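Local coordinates for putative uncharacterized protein (PDB 2WUS) that is the cytoplasmic helix-turn-helix domain of RodZ, a transmembrane protein that binds the bacterial actin MreB and perhaps DNA, at residues Lys4-Arg16 and Lys36-Leu48. Sequence-based numbering, arbitrary orientation.
Sequences KWKELGETFRKKR and KLKRIEEGDLKGL
Gly9 lets two helices of this helix-turn-helix domain meet backbone to backbone: its CA faces the carbonyl oxygens of Ile40 and Glu41, where even a CB would probably collide. Such glycine-mediated approach is a general means of close helix packing, and here the axes of 4-16 and 36-42 come within 7.1 Å, their N-to-C directions 120° apart. Gly43, with positive phi, ends helix 34-42 in a Schellman motif and lays its CA 4.0 Å from Lys6 CA. Beyond that turn, Leu45 places CD1 over one face of the Trp5 indole, a CH-pi contact 3.8 Å from the centroid of the five-membered ring, while Trp5 NE1 bonds to Tyr76 O of helix 69-84.

At the other end Glu41 is a knob among Gly9, Phe12, Arg13 and Arg16, its chain extended beyond CG (chi2 -165°) to carry the carboxylate to Arg16. Tyr61 OH from helix 51-64 is hydrogen-bonded to Glu41 OE1, whereas Arg13 adds charge attraction alone, since Glu41 OE2 lies well out of its guanidinium plane. Replacing Glu41 by an alanine is likely to leave Arg16 without its buried countercharge and Tyr61 OH without this acceptor. Arg16 grips side-on, its plane 30° from the carboxylate: NE reaches Glu41 OE1 at 2.8 Å, and NH1 meets the syn lone pair of OE2.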
# COMPACT_ATOMS: atom_id res chain seq x y z
N LYS C 4 -19.48 -18.43 -16.85
CA LYS C 4 -18.06 -18.19 -17.08
C LYS C 4 -17.15 -18.71 -15.96
O LYS C 4 -16.01 -19.09 -16.22
CB LYS C 4 -17.81 -16.70 -17.34
CG LYS C 4 -17.43 -16.41 -18.77
CD LYS C 4 -18.40 -15.45 -19.42
CE LYS C 4 -18.51 -15.72 -20.92
NZ LYS C 4 -17.18 -15.84 -21.59
N TRP C 5 -17.65 -18.71 -14.72
CA TRP C 5 -16.94 -19.33 -13.60
C TRP C 5 -16.86 -20.85 -13.82
O TRP C 5 -15.81 -21.47 -13.65
CB TRP C 5 -17.64 -19.06 -12.26
CG TRP C 5 -17.49 -17.68 -11.68
CD1 TRP C 5 -16.72 -16.66 -12.18
CD2 TRP C 5 -18.10 -17.16 -10.50
NE1 TRP C 5 -16.83 -15.54 -11.38
CE2 TRP C 5 -17.69 -15.84 -10.32
CE3 TRP C 5 -18.98 -17.72 -9.55
CZ2 TRP C 5 -18.09 -15.05 -9.26
CZ3 TRP C 5 -19.40 -16.92 -8.49
CH2 TRP C 5 -18.95 -15.61 -8.35
N LYS C 6 -18.00 -21.44 -14.18
CA LYS C 6 -18.08 -22.88 -14.42
C LYS C 6 -17.04 -23.29 -15.44
O LYS C 6 -16.31 -24.26 -15.25
CB LYS C 6 -19.47 -23.26 -14.91
CG LYS C 6 -20.51 -23.38 -13.81
CD LYS C 6 -21.78 -24.06 -14.33
CE LYS C 6 -22.87 -24.05 -13.28
NZ LYS C 6 -22.47 -24.80 -12.06
N GLU C 7 -16.96 -22.53 -16.53
CA GLU C 7 -15.98 -22.76 -17.58
C GLU C 7 -14.58 -22.47 -17.06
O GLU C 7 -13.58 -22.98 -17.58
CB GLU C 7 -16.29 -21.87 -18.78
CG GLU C 7 -15.52 -20.58 -18.81
CD GLU C 7 -15.88 -19.72 -20.02
OE1 GLU C 7 -17.06 -19.32 -20.12
OE2 GLU C 7 -14.98 -19.44 -20.85
N LEU C 8 -14.51 -21.65 -16.02
CA LEU C 8 -13.27 -21.38 -15.34
C LEU C 8 -12.79 -22.68 -14.73
O LEU C 8 -11.81 -23.26 -15.18
CB LEU C 8 -13.49 -20.34 -14.25
CG LEU C 8 -12.31 -19.46 -13.84
CD1 LEU C 8 -12.27 -19.36 -12.34
CD2 LEU C 8 -11.00 -20.01 -14.40
N GLY C 9 -13.51 -23.14 -13.71
CA GLY C 9 -13.17 -24.37 -13.01
C GLY C 9 -13.08 -25.56 -13.94
O GLY C 9 -12.34 -26.52 -13.68
N GLU C 10 -13.82 -25.51 -15.04
CA GLU C 10 -13.78 -26.59 -16.02
C GLU C 10 -12.42 -26.65 -16.67
O GLU C 10 -11.92 -27.72 -16.97
CB GLU C 10 -14.85 -26.39 -17.08
CG GLU C 10 -15.68 -27.62 -17.38
CD GLU C 10 -16.79 -27.30 -18.37
OE1 GLU C 10 -16.48 -26.89 -19.52
OE2 GLU C 10 -17.98 -27.45 -18.01
N THR C 11 -11.81 -25.49 -16.90
CA THR C 11 -10.50 -25.48 -17.53
C THR C 11 -9.46 -25.99 -16.54
O THR C 11 -8.54 -26.73 -16.92
CB THR C 11 -10.10 -24.09 -18.05
OG1 THR C 11 -11.16 -23.56 -18.85
CG2 THR C 11 -8.84 -24.16 -18.90
N PHE C 12 -9.60 -25.57 -15.29
CA PHE C 12 -8.72 -26.01 -14.21
C PHE C 12 -8.77 -27.51 -14.05
O PHE C 12 -7.72 -28.17 -14.09
CB PHE C 12 -9.13 -25.37 -12.87
CG PHE C 12 -8.60 -23.98 -12.66
CD1 PHE C 12 -7.24 -23.73 -12.73
CD2 PHE C 12 -9.46 -22.94 -12.38
CE1 PHE C 12 -6.75 -22.46 -12.53
CE2 PHE C 12 -8.98 -21.67 -12.18
CZ PHE C 12 -7.62 -21.42 -12.25
N ARG C 13 -9.98 -28.05 -13.86
CA ARG C 13 -10.14 -29.49 -13.69
C ARG C 13 -9.46 -30.18 -14.85
O ARG C 13 -8.60 -31.04 -14.64
CB ARG C 13 -11.62 -29.89 -13.63
CG ARG C 13 -11.88 -31.40 -13.75
CD ARG C 13 -13.27 -31.80 -13.20
NE ARG C 13 -13.23 -32.18 -11.79
CZ ARG C 13 -14.28 -32.24 -10.96
NH1 ARG C 13 -14.11 -32.60 -9.70
NH2 ARG C 13 -15.50 -31.92 -11.39
N LYS C 14 -9.82 -29.78 -16.06
CA LYS C 14 -9.33 -30.42 -17.28
C LYS C 14 -7.82 -30.38 -17.39
O LYS C 14 -7.19 -31.33 -17.86
CB LYS C 14 -9.98 -29.79 -18.52
CG LYS C 14 -9.39 -30.28 -19.83
CD LYS C 14 -10.08 -29.63 -21.03
CE LYS C 14 -9.39 -29.98 -22.34
NZ LYS C 14 -9.99 -29.25 -23.49
N LYS C 15 -7.22 -29.27 -16.96
CA LYS C 15 -5.79 -29.08 -17.10
C LYS C 15 -5.02 -29.82 -16.02
O LYS C 15 -3.86 -30.19 -16.21
CB LYS C 15 -5.45 -27.59 -17.06
CG LYS C 15 -4.34 -27.20 -18.01
CD LYS C 15 -3.00 -27.70 -17.55
CE LYS C 15 -2.14 -28.05 -18.76
NZ LYS C 15 -2.26 -27.05 -19.86
N ARG C 16 -5.65 -30.01 -14.87
CA ARG C 16 -5.00 -30.72 -13.78
C ARG C 16 -4.92 -32.20 -14.13
O ARG C 16 -3.90 -32.85 -13.93
CB ARG C 16 -5.75 -30.51 -12.47
CG ARG C 16 -5.10 -31.20 -11.29
CD ARG C 16 -5.83 -30.88 -10.02
NE ARG C 16 -7.27 -31.00 -10.19
CZ ARG C 16 -7.91 -32.16 -10.17
NH1 ARG C 16 -9.23 -32.19 -10.33
NH2 ARG C 16 -7.24 -33.29 -9.98
N LYS C 36 -11.37 -26.13 -1.13
CA LYS C 36 -11.41 -24.90 -1.93
C LYS C 36 -11.18 -25.12 -3.44
O LYS C 36 -11.93 -24.59 -4.27
CB LYS C 36 -10.41 -23.87 -1.39
CG LYS C 36 -10.65 -23.42 0.04
CD LYS C 36 -10.25 -21.96 0.26
CE LYS C 36 -9.26 -21.80 1.41
NZ LYS C 36 -9.89 -21.45 2.72
N LEU C 37 -10.15 -25.89 -3.79
CA LEU C 37 -9.94 -26.26 -5.20
C LEU C 37 -11.17 -26.97 -5.79
O LEU C 37 -11.56 -26.68 -6.92
CB LEU C 37 -8.65 -27.08 -5.42
CG LEU C 37 -7.26 -26.61 -4.95
CD1 LEU C 37 -6.14 -27.61 -5.28
CD2 LEU C 37 -6.87 -25.28 -5.52
N LYS C 38 -11.78 -27.90 -5.05
CA LYS C 38 -12.94 -28.61 -5.60
C LYS C 38 -13.96 -27.58 -6.02
O LYS C 38 -14.32 -27.49 -7.20
CB LYS C 38 -13.56 -29.59 -4.60
CG LYS C 38 -14.68 -30.45 -5.21
CD LYS C 38 -14.33 -31.96 -5.23
CE LYS C 38 -14.70 -32.67 -6.55
NZ LYS C 38 -16.17 -32.82 -6.79
N ARG C 39 -14.42 -26.80 -5.06
CA ARG C 39 -15.36 -25.72 -5.33
C ARG C 39 -14.96 -24.91 -6.57
O ARG C 39 -15.76 -24.71 -7.48
CB ARG C 39 -15.50 -24.82 -4.09
CG ARG C 39 -15.78 -25.59 -2.80
CD ARG C 39 -16.40 -24.71 -1.73
NE ARG C 39 -17.20 -23.65 -2.35
CZ ARG C 39 -17.81 -22.67 -1.68
NH1 ARG C 39 -18.50 -21.76 -2.35
NH2 ARG C 39 -17.72 -22.60 -0.35
N ILE C 40 -13.71 -24.47 -6.63
CA ILE C 40 -13.24 -23.68 -7.77
C ILE C 40 -13.49 -24.39 -9.09
O ILE C 40 -13.82 -23.74 -10.10
CB ILE C 40 -11.75 -23.35 -7.63
CG1 ILE C 40 -11.56 -22.20 -6.64
CG2 ILE C 40 -11.16 -23.00 -8.98
CD1 ILE C 40 -10.13 -21.98 -6.26
N GLU C 41 -13.34 -25.71 -9.08
CA GLU C 41 -13.43 -26.49 -10.30
C GLU C 41 -14.88 -26.66 -10.74
O GLU C 41 -15.21 -26.60 -11.94
CB GLU C 41 -12.72 -27.84 -10.14
CG GLU C 41 -11.19 -27.74 -10.04
CD GLU C 41 -10.49 -29.10 -10.25
OE1 GLU C 41 -9.33 -29.11 -10.72
OE2 GLU C 41 -11.08 -30.16 -9.93
N GLU C 42 -15.77 -26.86 -9.78
CA GLU C 42 -17.19 -26.94 -10.11
C GLU C 42 -17.81 -25.55 -10.29
O GLU C 42 -19.02 -25.41 -10.52
CB GLU C 42 -17.93 -27.80 -9.08
CG GLU C 42 -17.31 -27.80 -7.72
CD GLU C 42 -17.71 -29.02 -6.93
OE1 GLU C 42 -18.05 -28.87 -5.73
OE2 GLU C 42 -17.68 -30.12 -7.52
N GLY C 43 -16.96 -24.54 -10.19
CA GLY C 43 -17.31 -23.17 -10.50
C GLY C 43 -18.06 -22.44 -9.41
O GLY C 43 -18.78 -21.48 -9.69
N ASP C 44 -17.90 -22.87 -8.16
CA ASP C 44 -18.72 -22.35 -7.07
C ASP C 44 -17.93 -21.43 -6.13
O ASP C 44 -17.36 -21.86 -5.11
CB ASP C 44 -19.37 -23.50 -6.29
CG ASP C 44 -20.05 -23.03 -5.02
OD1 ASP C 44 -19.92 -23.73 -3.99
OD2 ASP C 44 -20.68 -21.96 -5.05
N LEU C 45 -17.92 -20.14 -6.45
CA LEU C 45 -17.00 -19.22 -5.79
C LEU C 45 -17.67 -18.26 -4.84
O LEU C 45 -17.00 -17.59 -4.06
CB LEU C 45 -16.24 -18.43 -6.85
CG LEU C 45 -15.63 -19.25 -7.98
CD1 LEU C 45 -14.91 -18.33 -8.92
CD2 LEU C 45 -14.69 -20.31 -7.43
N LYS C 46 -19.00 -18.20 -4.88
CA LYS C 46 -19.74 -17.13 -4.22
C LYS C 46 -19.22 -16.71 -2.84
O LYS C 46 -19.01 -15.52 -2.60
CB LYS C 46 -21.23 -17.44 -4.17
CG LYS C 46 -22.08 -16.23 -3.85
CD LYS C 46 -21.92 -15.13 -4.89
CE LYS C 46 -22.82 -13.95 -4.56
NZ LYS C 46 -23.58 -14.22 -3.29
N GLY C 47 -19.03 -17.66 -1.92
CA GLY C 47 -18.56 -17.28 -0.59
C GLY C 47 -17.29 -17.99 -0.16
O GLY C 47 -17.02 -18.16 1.02
N LEU C 48 -16.51 -18.40 -1.15
CA LEU C 48 -15.31 -19.19 -0.94
C LEU C 48 -14.38 -18.52 0.07
O LEU C 48 -13.80 -19.16 0.95
CB LEU C 48 -14.58 -19.34 -2.28
CG LEU C 48 -13.69 -20.53 -2.63
CD1 LEU C 48 -12.56 -20.05 -3.50
CD2 LEU C 48 -13.13 -21.22 -1.40